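Local atomic coordinates of possible galactose mutarotase (Streptomyces platensis subsp. rosaceus, PDB entry 4RNL), a protein that probably interconverts the alpha and beta anomers of galactose or a related aldose, as aldose 1-epimerases do, although its function has not been established. Residues A[34-39]-A[46-51]; A[6-11]-A[25-30]; A[60-65]-A[182-187]; A[160-165]-A[337-342]; A[42-47]-A[78-83]. All blocks are in the same frame, centred on the assembly; numbering follows the deposited sequence. Where two conformers were deposited one is given.

Interaction 1. Residues A[34-39]-A[46-51]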
# COMPACT_ATOMS: atom_id res chain seq x y z
N LEU A 34 -6.57 7.79 16.52
CA LEU A 34 -6.20 8.25 15.19
C LEU A 34 -7.35 8.97 14.53
O LEU A 34 -8.51 8.81 14.91
CB LEU A 34 -5.86 7.05 14.29
CG LEU A 34 -4.77 6.07 14.67
CD1 LEU A 34 -4.56 5.13 13.51
CD2 LEU A 34 -3.49 6.81 15.01
N ARG A 35 -7.02 9.76 13.52
CA ARG A 35 -8.00 10.16 12.53
C ARG A 35 -7.45 9.69 11.19
O ARG A 35 -6.28 9.96 10.85
CB ARG A 35 -8.26 11.68 12.52
CG ARG A 35 -9.31 12.09 11.48
CD ARG A 35 -9.88 13.48 11.72
NE ARG A 35 -8.84 14.50 11.76
CZ ARG A 35 -8.99 15.69 12.33
NH1 ARG A 35 -10.15 16.01 12.89
NH2 ARG A 35 -7.99 16.56 12.33
N VAL A 36 -8.26 8.94 10.47
CA VAL A 36 -7.90 8.44 9.16
C VAL A 36 -8.99 8.85 8.19
O VAL A 36 -10.18 8.71 8.50
CB VAL A 36 -7.78 6.89 9.17
CG1 VAL A 36 -7.52 6.36 7.75
CG2 VAL A 36 -6.66 6.45 10.12
N ARG A 37 -8.61 9.39 7.04
CA ARG A 37 -9.60 9.72 6.02
C ARG A 37 -9.35 8.89 4.77
O ARG A 37 -8.20 8.76 4.34
CB ARG A 37 -9.54 11.22 5.69
CG ARG A 37 -9.81 12.12 6.89
CD ARG A 37 -9.91 13.58 6.46
NE ARG A 37 -10.12 14.46 7.61
CZ ARG A 37 -9.20 15.28 8.10
NH1 ARG A 37 -8.00 15.36 7.52
NH2 ARG A 37 -9.47 16.04 9.15
N VAL A 38 -10.42 8.34 4.21
CA VAL A 38 -10.35 7.42 3.08
C VAL A 38 -11.26 7.91 1.96
O VAL A 38 -12.42 8.28 2.20
CB VAL A 38 -10.78 5.99 3.49
CG1 VAL A 38 -10.71 5.04 2.30
CG2 VAL A 38 -9.90 5.47 4.63
N LEU A 39 -10.74 7.91 0.73
CA LEU A 39 -11.51 8.40 -0.42
C LEU A 39 -12.11 7.24 -1.19
O LEU A 39 -11.48 6.18 -1.29
CB LEU A 39 -10.62 9.19 -1.37
CG LEU A 39 -9.71 10.26 -0.77
CD1 LEU A 39 -8.95 10.93 -1.90
CD2 LEU A 39 -10.51 11.29 0.04
N GLN A 46 -6.17 9.28 2.44
CA GLN A 46 -5.78 10.66 2.21
C GLN A 46 -4.97 11.23 3.36
O GLN A 46 -3.98 11.94 3.15
CB GLN A 46 -7.01 11.54 1.99
CG GLN A 46 -6.64 12.91 1.45
CD GLN A 46 -7.31 14.02 2.21
OE1 GLN A 46 -8.20 13.77 3.03
NE2 GLN A 46 -6.88 15.25 1.97
N THR A 47 -5.39 10.93 4.58
CA THR A 47 -4.65 11.39 5.76
C THR A 47 -4.66 10.36 6.89
O THR A 47 -5.60 9.58 7.05
CB THR A 47 -5.17 12.74 6.31
OG1 THR A 47 -6.59 12.67 6.47
CG2 THR A 47 -4.82 13.91 5.39
N VAL A 48 -3.59 10.39 7.68
CA VAL A 48 -3.45 9.59 8.89
C VAL A 48 -2.87 10.52 9.95
O VAL A 48 -1.79 11.09 9.76
CB VAL A 48 -2.47 8.40 8.67
CG1 VAL A 48 -2.21 7.69 9.98
CG2 VAL A 48 -3.03 7.42 7.64
N GLU A 49 -3.59 10.69 11.05
CA GLU A 49 -3.14 11.57 12.13
C GLU A 49 -3.01 10.79 13.43
O GLU A 49 -3.91 10.03 13.79
CB GLU A 49 -4.13 12.73 12.31
CG GLU A 49 -4.12 13.70 11.13
CD GLU A 49 -5.35 14.58 11.09
OE1 GLU A 49 -5.26 15.74 11.54
OE2 GLU A 49 -6.41 14.11 10.61
N ALA A 50 -1.90 11.00 14.13
CA ALA A 50 -1.56 10.24 15.33
C ALA A 50 -0.77 11.13 16.28
O ALA A 50 -0.04 12.03 15.83
CB ALA A 50 -0.72 9.01 14.94
N PRO A 51 -0.88 10.88 17.59
CA PRO A 51 -0.17 11.73 18.56
C PRO A 51 1.33 11.43 18.65
O PRO A 51 1.75 10.28 18.46
CB PRO A 51 -0.85 11.39 19.89
CG PRO A 51 -1.32 9.98 19.72
CD PRO A 51 -1.71 9.85 18.25
O HOH W 1 -6.61 12.13 9.02
O HOH W 2 -5.41 17.11 8.36

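Interaction 2. Residues A[6-11]-A[25-30]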
# COMPACT_ATOMS: atom_id res chain seq x y z
N THR A 6 -15.12 4.39 17.79
CA THR A 6 -14.74 5.00 16.51
C THR A 6 -15.92 5.73 15.88
O THR A 6 -17.01 5.17 15.74
CB THR A 6 -14.17 3.96 15.54
OG1 THR A 6 -12.94 3.46 16.09
CG2 THR A 6 -13.89 4.60 14.18
N GLN A 7 -15.71 7.00 15.53
CA GLN A 7 -16.74 7.80 14.87
C GLN A 7 -16.52 7.74 13.37
O GLN A 7 -15.40 7.98 12.90
CB GLN A 7 -16.68 9.26 15.31
CG GLN A 7 -16.96 9.49 16.79
CD GLN A 7 -16.61 10.91 17.23
OE1 GLN A 7 -16.65 11.85 16.44
NE2 GLN A 7 -16.26 11.06 18.50
N VAL A 8 -17.57 7.43 12.62
CA VAL A 8 -17.46 7.32 11.16
C VAL A 8 -18.40 8.33 10.50
O VAL A 8 -19.57 8.42 10.86
CB VAL A 8 -17.81 5.89 10.68
CG1 VAL A 8 -17.58 5.77 9.17
CG2 VAL A 8 -16.97 4.86 11.43
N SER A 9 -17.87 9.10 9.55
CA SER A 9 -18.69 10.07 8.84
C SER A 9 -18.24 10.18 7.39
O SER A 9 -17.13 9.82 7.03
CB SER A 9 -18.65 11.43 9.53
OG SER A 9 -17.35 11.97 9.49
N ARG A 10 -19.14 10.66 6.54
CA ARG A 10 -18.89 10.74 5.10
C ARG A 10 -19.35 12.09 4.58
O ARG A 10 -20.42 12.59 4.96
CB ARG A 10 -19.64 9.63 4.37
CG ARG A 10 -19.59 9.72 2.86
CD ARG A 10 -20.72 8.93 2.21
NE ARG A 10 -22.03 9.53 2.45
CZ ARG A 10 -23.19 8.90 2.24
NH1 ARG A 10 -24.33 9.52 2.48
NH2 ARG A 10 -23.19 7.65 1.81
N GLU A 11 -18.53 12.70 3.71
CA GLU A 11 -18.92 13.95 3.05
C GLU A 11 -18.42 13.93 1.61
O GLU A 11 -17.48 13.21 1.29
CB GLU A 11 -18.35 15.17 3.79
CG GLU A 11 -18.80 15.32 5.25
CD GLU A 11 -20.29 15.59 5.43
OE1 GLU A 11 -20.98 15.89 4.43
OE2 GLU A 11 -20.78 15.49 6.58
N TRP A 25 -14.41 9.52 3.56
CA TRP A 25 -14.88 8.93 4.81
C TRP A 25 -13.88 9.23 5.90
O TRP A 25 -12.67 9.05 5.71
CB TRP A 25 -15.04 7.42 4.64
CG TRP A 25 -16.22 7.05 3.78
CD1 TRP A 25 -16.30 7.13 2.41
CD2 TRP A 25 -17.48 6.54 4.22
NE1 TRP A 25 -17.54 6.70 1.99
CE2 TRP A 25 -18.28 6.34 3.08
CE3 TRP A 25 -18.01 6.25 5.49
CZ2 TRP A 25 -19.59 5.85 3.16
CZ3 TRP A 25 -19.31 5.77 5.56
CH2 TRP A 25 -20.09 5.57 4.41
N THR A 26 -14.37 9.69 7.05
CA THR A 26 -13.50 10.03 8.17
C THR A 26 -13.72 9.05 9.30
O THR A 26 -14.84 8.86 9.77
CB THR A 26 -13.76 11.45 8.68
OG1 THR A 26 -13.47 12.39 7.65
CG2 THR A 26 -12.85 11.75 9.87
N LEU A 27 -12.63 8.41 9.73
CA LEU A 27 -12.66 7.50 10.87
C LEU A 27 -11.91 8.19 12.00
O LEU A 27 -10.76 8.59 11.83
CB LEU A 27 -11.95 6.18 10.51
CG LEU A 27 -12.68 5.13 9.67
CD1 LEU A 27 -13.31 5.70 8.41
CD2 LEU A 27 -11.74 4.00 9.29
N GLU A 28 -12.57 8.36 13.14
CA GLU A 28 -11.99 9.12 14.25
C GLU A 28 -12.10 8.35 15.56
O GLU A 28 -13.21 8.00 15.97
CB GLU A 28 -12.71 10.46 14.39
CG GLU A 28 -12.43 11.19 15.69
CD GLU A 28 -11.06 11.83 15.71
OE1 GLU A 28 -10.88 12.87 15.03
OE2 GLU A 28 -10.16 11.30 16.39
N SER A 29 -10.97 8.09 16.22
CA SER A 29 -11.00 7.39 17.51
C SER A 29 -10.52 8.24 18.68
O SER A 29 -10.20 7.71 19.75
CB SER A 29 -10.25 6.05 17.45
OG SER A 29 -8.88 6.21 17.06
N GLY A 30 -10.47 9.55 18.49
CA GLY A 30 -10.21 10.47 19.59
C GLY A 30 -8.77 10.94 19.67
O GLY A 30 -7.91 10.47 18.92
O HOH W 3 -15.97 10.96 11.80

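Interaction 3. Residues A[60-65]-A[182-187]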
# COMPACT_ATOMS: atom_id res chain seq x y z
N LEU A 60 0.54 12.40 9.07
CA LEU A 60 1.74 11.62 8.76
C LEU A 60 1.81 11.09 7.32
O LEU A 60 2.89 10.73 6.85
CB LEU A 60 1.84 10.41 9.71
CG LEU A 60 1.58 10.68 11.20
CD1 LEU A 60 1.73 9.39 12.00
CD2 LEU A 60 2.53 11.75 11.74
N ALA A 61 0.68 11.01 6.63
CA ALA A 61 0.71 10.36 5.31
C ALA A 61 1.05 11.35 4.18
O ALA A 61 0.60 12.49 4.20
CB ALA A 61 -0.63 9.68 5.03
N LEU A 62 1.85 10.92 3.20
CA LEU A 62 2.06 11.75 2.02
C LEU A 62 0.75 11.78 1.24
O LEU A 62 0.12 10.74 1.03
CB LEU A 62 3.18 11.21 1.13
CG LEU A 62 4.59 11.10 1.73
CD1 LEU A 62 5.62 10.87 0.64
CD2 LEU A 62 4.94 12.34 2.56
N GLY A 63 0.32 12.96 0.84
CA GLY A 63 -0.93 13.07 0.13
C GLY A 63 -1.21 14.49 -0.31
O GLY A 63 -0.32 15.35 -0.27
N PHE A 64 -2.45 14.75 -0.71
CA PHE A 64 -2.84 16.08 -1.16
C PHE A 64 -4.09 16.52 -0.43
O PHE A 64 -4.88 15.68 0.02
CB PHE A 64 -3.15 16.06 -2.66
CG PHE A 64 -2.00 15.59 -3.51
CD1 PHE A 64 -0.85 16.36 -3.64
CD2 PHE A 64 -2.10 14.40 -4.23
CE1 PHE A 64 0.20 15.94 -4.44
CE2 PHE A 64 -1.06 13.97 -5.04
CZ PHE A 64 0.09 14.74 -5.15
N ALA A 65 -4.26 17.83 -0.33
CA ALA A 65 -5.43 18.42 0.32
C ALA A 65 -6.67 18.26 -0.53
O ALA A 65 -7.79 18.25 -0.01
CB ALA A 65 -5.17 19.89 0.62
N HIS A 182 -0.72 1.56 -0.75
CA HIS A 182 0.54 2.23 -1.08
C HIS A 182 0.72 3.51 -0.25
O HIS A 182 1.28 4.49 -0.73
CB HIS A 182 0.52 2.55 -2.57
CG HIS A 182 1.88 2.68 -3.19
ND1 HIS A 182 2.80 3.62 -2.78
CD2 HIS A 182 2.45 2.01 -4.22
CE1 HIS A 182 3.89 3.51 -3.52
NE2 HIS A 182 3.71 2.55 -4.40
N THR A 183 0.25 3.50 0.99
CA THR A 183 0.47 4.63 1.90
C THR A 183 1.99 4.87 2.10
O THR A 183 2.75 3.92 2.29
CB THR A 183 -0.22 4.38 3.27
OG1 THR A 183 -1.64 4.58 3.13
CG2 THR A 183 0.30 5.32 4.34
N TYR A 184 2.42 6.12 2.01
CA TYR A 184 3.77 6.50 2.44
C TYR A 184 3.61 7.26 3.75
O TYR A 184 2.73 8.14 3.87
CB TYR A 184 4.45 7.49 1.49
CG TYR A 184 4.63 7.15 0.03
CD1 TYR A 184 3.53 7.01 -0.82
CD2 TYR A 184 5.90 7.08 -0.53
CE1 TYR A 184 3.70 6.76 -2.17
CE2 TYR A 184 6.08 6.84 -1.87
CZ TYR A 184 4.98 6.68 -2.69
OH TYR A 184 5.16 6.45 -4.03
N LEU A 185 4.49 6.99 4.70
CA LEU A 185 4.42 7.65 6.00
C LEU A 185 5.70 8.41 6.33
O LEU A 185 6.81 7.98 6.02
CB LEU A 185 4.14 6.62 7.11
CG LEU A 185 2.76 5.97 7.06
CD1 LEU A 185 2.72 4.77 7.98
CD2 LEU A 185 1.68 6.99 7.42
N ASN A 186 5.53 9.57 6.94
CA ASN A 186 6.62 10.24 7.65
C ASN A 186 6.13 10.43 9.08
O ASN A 186 5.23 11.24 9.33
CB ASN A 186 6.96 11.59 6.99
CG ASN A 186 8.20 12.24 7.59
OD1 ASN A 186 8.40 12.22 8.81
ND2 ASN A 186 9.04 12.83 6.74
N LEU A 187 6.70 9.67 10.01
CA LEU A 187 6.20 9.66 11.40
C LEU A 187 6.48 10.97 12.13
O LEU A 187 5.95 11.21 13.21
CB LEU A 187 6.78 8.46 12.17
CG LEU A 187 6.44 7.09 11.58
CD1 LEU A 187 7.01 5.95 12.42
CD2 LEU A 187 4.91 6.95 11.46
O HOH W 4 0.38 7.95 1.33

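Interaction 4. Residues A[160-165]-A[337-342]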
# COMPACT_ATOMS: atom_id res chain seq x y z
N ALA A 160 -8.94 2.32 18.38
CA ALA A 160 -7.93 3.05 19.14
C ALA A 160 -6.81 3.56 18.22
O ALA A 160 -7.05 4.38 17.33
CB ALA A 160 -7.35 2.18 20.26
N GLY A 161 -5.60 3.06 18.41
CA GLY A 161 -4.48 3.53 17.62
C GLY A 161 -4.14 2.68 16.41
O GLY A 161 -3.08 2.87 15.80
N ALA A 162 -5.01 1.74 16.05
CA ALA A 162 -4.70 0.80 14.97
C ALA A 162 -5.66 0.89 13.80
O ALA A 162 -6.87 0.80 13.98
CB ALA A 162 -4.67 -0.63 15.51
N LEU A 163 -5.12 1.06 12.60
CA LEU A 163 -5.91 1.02 11.37
C LEU A 163 -5.79 -0.37 10.75
O LEU A 163 -4.68 -0.83 10.47
CB LEU A 163 -5.40 2.05 10.36
CG LEU A 163 -6.00 1.97 8.95
CD1 LEU A 163 -7.46 2.40 8.98
CD2 LEU A 163 -5.19 2.83 7.98
N ARG A 164 -6.92 -1.02 10.51
CA ARG A 164 -6.91 -2.36 9.92
C ARG A 164 -7.48 -2.32 8.51
O ARG A 164 -8.52 -1.73 8.27
CB ARG A 164 -7.71 -3.34 10.79
CG ARG A 164 -7.86 -4.73 10.17
CD ARG A 164 -8.75 -5.64 11.02
NE ARG A 164 -8.00 -6.30 12.09
CZ ARG A 164 -8.01 -5.91 13.36
NH1 ARG A 164 -8.74 -4.86 13.72
NH2 ARG A 164 -7.30 -6.56 14.27
N ILE A 165 -6.77 -2.95 7.57
CA ILE A 165 -7.29 -3.03 6.20
C ILE A 165 -7.37 -4.49 5.79
O ILE A 165 -6.35 -5.18 5.73
CB ILE A 165 -6.38 -2.28 5.19
CG1 ILE A 165 -6.22 -0.81 5.59
CG2 ILE A 165 -7.00 -2.33 3.80
CD1 ILE A 165 -5.21 -0.04 4.72
N VAL A 337 -2.33 -4.48 9.35
CA VAL A 337 -2.72 -3.60 10.45
C VAL A 337 -1.60 -2.61 10.70
O VAL A 337 -0.43 -3.00 10.83
CB VAL A 337 -2.99 -4.39 11.75
CG1 VAL A 337 -3.45 -3.44 12.85
CG2 VAL A 337 -4.02 -5.49 11.52
N TYR A 338 -1.95 -1.33 10.75
CA TYR A 338 -0.99 -0.28 11.07
C TYR A 338 -1.27 0.15 12.50
O TYR A 338 -2.25 0.85 12.74
CB TYR A 338 -1.20 0.92 10.15
CG TYR A 338 -0.97 0.66 8.67
CD1 TYR A 338 -1.89 -0.04 7.91
CD2 TYR A 338 0.17 1.17 8.04
CE1 TYR A 338 -1.68 -0.26 6.55
CE2 TYR A 338 0.38 0.97 6.69
CZ TYR A 338 -0.54 0.25 5.96
OH TYR A 338 -0.31 0.05 4.61
N ALA A 339 -0.41 -0.25 13.44
CA ALA A 339 -0.63 0.07 14.85
C ALA A 339 0.33 1.17 15.30
O ALA A 339 1.55 0.97 15.32
CB ALA A 339 -0.47 -1.18 15.72
N PHE A 340 -0.22 2.33 15.65
CA PHE A 340 0.59 3.47 16.05
C PHE A 340 0.70 3.57 17.56
O PHE A 340 -0.25 3.24 18.29
CB PHE A 340 0.02 4.78 15.48
CG PHE A 340 0.08 4.85 13.97
CD1 PHE A 340 -0.92 4.28 13.19
CD2 PHE A 340 1.15 5.48 13.34
CE1 PHE A 340 -0.85 4.33 11.80
CE2 PHE A 340 1.22 5.53 11.96
CZ PHE A 340 0.23 4.95 11.18
N SER A 341 1.85 4.02 18.04
CA SER A 341 2.09 4.21 19.46
C SER A 341 3.21 5.23 19.59
O SER A 341 3.59 5.85 18.60
CB SER A 341 2.49 2.90 20.13
OG SER A 341 3.69 2.40 19.55
N VAL A 342 3.75 5.38 20.79
CA VAL A 342 4.89 6.28 20.98
C VAL A 342 5.94 5.61 21.85
O VAL A 342 5.63 4.66 22.58
CB VAL A 342 4.49 7.63 21.62
CG1 VAL A 342 3.55 8.39 20.71
CG2 VAL A 342 3.86 7.41 22.99

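Interaction 5. Residues A[42-47]-A[78-83]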
# COMPACT_ATOMS: atom_id res chain seq x y z
N GLY A 42 -9.98 5.42 -5.76
CA GLY A 42 -8.75 4.65 -5.60
C GLY A 42 -8.51 4.13 -4.20
O GLY A 42 -7.38 3.76 -3.86
N GLY A 43 -9.56 4.10 -3.38
CA GLY A 43 -9.46 3.65 -2.00
C GLY A 43 -8.38 4.38 -1.24
O GLY A 43 -7.78 3.85 -0.31
N ILE A 44 -8.13 5.62 -1.65
CA ILE A 44 -6.96 6.36 -1.19
C ILE A 44 -7.05 6.72 0.29
O ILE A 44 -8.03 7.28 0.75
CB ILE A 44 -6.76 7.63 -2.04
CG1 ILE A 44 -6.15 7.26 -3.40
CG2 ILE A 44 -5.82 8.61 -1.33
CD1 ILE A 44 -6.41 8.33 -4.48
N VAL A 45 -6.01 6.38 1.05
CA VAL A 45 -5.89 6.87 2.41
C VAL A 45 -5.31 8.28 2.29
O VAL A 45 -4.10 8.46 2.05
CB VAL A 45 -4.97 5.96 3.26
CG1 VAL A 45 -4.80 6.53 4.66
CG2 VAL A 45 -5.56 4.55 3.33
N GLN A 46 -6.17 9.28 2.44
CA GLN A 46 -5.78 10.66 2.21
C GLN A 46 -4.97 11.23 3.36
O GLN A 46 -3.98 11.94 3.15
CB GLN A 46 -7.01 11.54 1.99
CG GLN A 46 -6.64 12.91 1.45
CD GLN A 46 -7.31 14.02 2.21
OE1 GLN A 46 -8.20 13.77 3.03
NE2 GLN A 46 -6.88 15.25 1.97
N THR A 47 -5.39 10.93 4.58
CA THR A 47 -4.65 11.39 5.76
C THR A 47 -4.66 10.36 6.89
O THR A 47 -5.60 9.58 7.05
CB THR A 47 -5.17 12.74 6.31
OG1 THR A 47 -6.59 12.67 6.47
CG2 THR A 47 -4.82 13.91 5.39
N PHE A 78 0.03 7.88 -4.08
CA PHE A 78 -0.15 8.28 -2.68
C PHE A 78 -1.41 7.64 -2.09
O PHE A 78 -2.49 7.74 -2.67
CB PHE A 78 -0.26 9.80 -2.57
CG PHE A 78 1.04 10.52 -2.72
CD1 PHE A 78 2.25 9.91 -2.39
CD2 PHE A 78 1.07 11.83 -3.19
CE1 PHE A 78 3.45 10.59 -2.52
CE2 PHE A 78 2.27 12.52 -3.33
CZ PHE A 78 3.46 11.90 -2.99
N GLY A 79 -1.24 6.96 -0.95
CA GLY A 79 -2.34 6.38 -0.19
C GLY A 79 -3.17 5.28 -0.83
O GLY A 79 -4.17 4.83 -0.25
N ALA A 80 -2.74 4.80 -1.99
CA ALA A 80 -3.67 4.11 -2.88
C ALA A 80 -3.89 2.63 -2.63
O ALA A 80 -2.95 1.89 -2.31
CB ALA A 80 -3.25 4.33 -4.33
N LEU A 81 -5.15 2.21 -2.78
CA LEU A 81 -5.49 0.79 -2.94
C LEU A 81 -4.96 0.40 -4.32
O LEU A 81 -5.38 0.96 -5.33
CB LEU A 81 -7.01 0.65 -2.88
CG LEU A 81 -7.73 -0.70 -2.77
CD1 LEU A 81 -9.24 -0.47 -2.68
CD2 LEU A 81 -7.44 -1.61 -3.92
N VAL A 82 -4.05 -0.57 -4.37
CA VAL A 82 -3.42 -0.92 -5.63
C VAL A 82 -3.88 -2.31 -6.09
O VAL A 82 -3.91 -3.25 -5.29
CB VAL A 82 -1.89 -0.90 -5.52
CG1 VAL A 82 -1.25 -1.44 -6.79
CG2 VAL A 82 -1.41 0.52 -5.24
N GLY A 83 -4.23 -2.43 -7.36
CA GLY A 83 -4.67 -3.71 -7.93
C GLY A 83 -4.91 -3.50 -9.42
O GLY A 83 -4.86 -2.35 -9.87

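Interaction 1. Residues A[34-39]-A[46-51]
The guanidinium of Arg35 turns its edge to the carboxylate of Glu49, while NH2 of Arg37 lies over one of its faces, displaced toward the rim. The Arg37 guanidinium has Glu49 OE2 over one face and a water at its edge. This salt-bridge network spans the antiparallel beta hairpin of strands 35-39 and 45-51, whose hydrogen-bonded pairs Arg35-Glu49 and Arg37-Thr47 send their side chains to the same face. Arg35 holds Glu49 side-on: NE makes a nearly straight bond to OE2 (2.7 Å, 174°) and NH2 meets OE1 at 3.0 Å, both on the syn side. The bend at chi3 (57°) swings the guanidinium alongside the acid. Arg37 NH1 stands 3.7 Å from Glu49 OE2, well off the guanidinium plane, so this long bridge works by charge alone. A methionine in place of Arg35 would probably leave the Glu49 carboxylate without its two-pronged mate and freer to turn. On the other face the non-hydrogen-bonded pair Val36-Val48 is buried, which suits apolar branched side chains; Leu34 CD2 packs on Ala50 CB at 3.5 Å. Gln46 and Thr47 both face Arg37 in a classic beta bulge: Arg37 O accepts from Gln46 N (2.8 Å) and Arg37 N donates to Thr47 O (3.0 Å). The Gln46 amide bonds instead to Phe64 and Arg24. One water donates to Glu49 OE2 and sits 2.6 Å from Thr47 OG1.

Interaction 2. Residues A[6-11]-A[25-30]
Trp25 lies beside Arg10, whose CB stands 3.7 Å from the centroid of the six-membered ring and 8° off its normal, a CH-pi contact over one face. The arginine chain runs on across the indole until CD comes within 3.4 Å of Trp25 CZ2; its guanidinium plane is turned 76° from the ring. Val8 CG1 meets the ring at its edge, 3.7 Å from Trp25 CE3, and strand 125-129 also touches the indole through Ala126 and Glu128. An alanine in place of Trp25 would probably strip Arg10 of the flat surface under its methylenes and open a gap beside Val8. Thr26 follows on the other face, exchanging backbone hydrogen bonds with Ser9: Thr26 N to Ser9 O is 2.8 Å and Ser9 N to Thr26 O 3.0 Å. Such reciprocal pairs alternate with non-hydrogen-bonded ones along this antiparallel beta hairpin, which forms one edge of a five-stranded sheet. Leu27, in a non-hydrogen-bonded pair, returns to the side of the sheet that carries Trp25 and sets CD1 4.3 Å from Val8 CG1. Glu28 O receives Gln7 N along a nearly straight bond (2.7 Å). CG of Glu28 is anti to its backbone N (chi1 166°), which helps carry the acid off toward Arg57, its salt-bridge partner, and Gly30 N. Ser29 CB lies beside Thr6 OG1; Ser29 OG bonds to Ala160 O and Thr6 OG1 to Leu158 O.

Interaction 3. Residues A[60-65]-A[182-187]
Leu60 O receives Asn186 N in an almost straight hydrogen bond (2.9 Å, 177°), in the plane of the carbonyl. Two residues on, Leu62 N donates to Tyr184 O at 3.0 Å, tilted out of that carbonyl plane. Between these bonds Ala61 and Leu185 form a single backbone bridge, which ties the loop after strand 57-59 to the end of strand 180-185. A water joins Leu62 and Tyr184 a second time, accepting from Tyr184 N and donating to Leu62 O, both at 2.8 Å. The polar side-chain ends find partners outside the two segments: Tyr184 OH at Ser76 O, Asn186 ND2 at Ala303 O and Asn186 OD1 at Gly188 N. Leu62 lays CG against Tyr184 CB at 3.6 Å, with CD1 oblique to the ring, and Leu60 CD1 crosses to Leu187 CD2 at 4.0 Å. CG of Leu60, beside the backbone N (chi1 -45°), directs its branches to that leucine. Leucines suit a site where the backbone does the bonding. In so buried a contact, giving these backbone groups partners avoids the cost of desolvated polar atoms, so a loop without regular structure is fixed by two direct bonds and one water.

Interaction 4. Residues A[160-165]-A[337-342]
Strands 162-171 and 332-342 are antiparallel neighbours within a large nine-stranded sheet, and Leu163 and Tyr338 form a hydrogen-bonded pair between them. Leu163 N donates to Tyr338 O at 2.9 Å, and Tyr338 N returns the bond to Leu163 O at 2.8 Å, lying in the plane of that carbonyl. A third bond, Phe340 N to Gly161 O, is 2.9 Å long and nearly straight (170°), though its donor is tilted from the carbonyl plane. Gly161 suits its place just before the strand: a side chain there would press against Phe340 O. The same Gly161 O also lies at the edge of the Phe340 ring, 3.7 Å from CD1. Ala162 and Ala339 form a non-hydrogen-bonded pair whose CA atoms come as near as 4.1 Å, an approach that small side chains tolerate easily. Beside them Val337 CG1 is 4.1 Å from Ala162 CB, on a partly exposed face. The opposite face turns inward, as expected of the antiparallel beta-sandwich architecture of the galactose mutarotase family, and there the side chains are large and mostly apolar. Tyr338 has Leu163 O at its ring edge, while Ile165 CD1 meets CE1 of the ring obliquely at 4.0 Å. CG1 of Ile165 sits beside the backbone N (chi1 -57°), which brings its terminal methyl toward the tyrosine. Leu270 and Leu272 of strand 268-274 pack against Tyr338 as well. Phe340 packs among Leu34, Leu60, Leu185 and Leu187.

Interaction 5. Residues A[42-47]-A[78-83]
Gly79 fits tightly against Val45: its carbonyl O takes Val45 N at 2.7 Å, a bond straight at the hydrogen (170°), while Gly79 CA comes to 3.5 Å from Val45 O in a CA-H...O contact. A side chain on Gly79 would collide with that carbonyl and crowd Ile44 CG2, and the positive phi of 63° favours glycine too. Ile44 CA adds a second CA-H...O contact to Gly79 O, at 3.3 Å. Gly43 is hemmed in too, since a CB there would run into Leu81 CD1; with hydrogen alone, its CA lets Leu81 CB approach to 4.0 Å. Next to it Leu81 N donates to Gly42 O at 2.9 Å, nearly along the C=O axis, and Leu81 CB rests 3.3 Å from the same oxygen. Here the turn of the hairpin formed by strands 35-39 and 45-51 meets the run into strand 81-82, the edge strand of a seven-stranded sheet, and the two touching parts diverge by 115°, so they cross and part without pairing as strands. The packing is looser away from the glycines. Ile44 CG1 stays 4.2 Å from Ala80 CB, its branches lying nearer Phe78 O, and an apolar branched side chain suits this buried spot. Even this side does not face solvent: Tyr70 of helix 67-72 packs on Ile44 and Phe78, and Phe78 meets Tyr184 edge-to-face.

Overall arrangement
Interactions 1 and 2 supply four strands of one five-stranded sheet, their centres about 9 Å apart, with strand 21-28 bonded to strand 35-39. Interaction 5 takes up the turn of the hairpin in interaction 1, sharing Gln46 and Thr47. Interaction 3 follows on from strand 57-59: Leu60 N bonds to Val48 O, while His182 N bonds to Ala80 O of interaction 5, about 10 Å away between centres. Interaction 4 lies in another sheet; its Phe340 ring touches interactions 1 and 3, and its Ala160 meets interaction 2. His182 NE2 binds a glycerol, probably from the crystallisation liquor, which may mark the sugar-binding pocket near interaction 3.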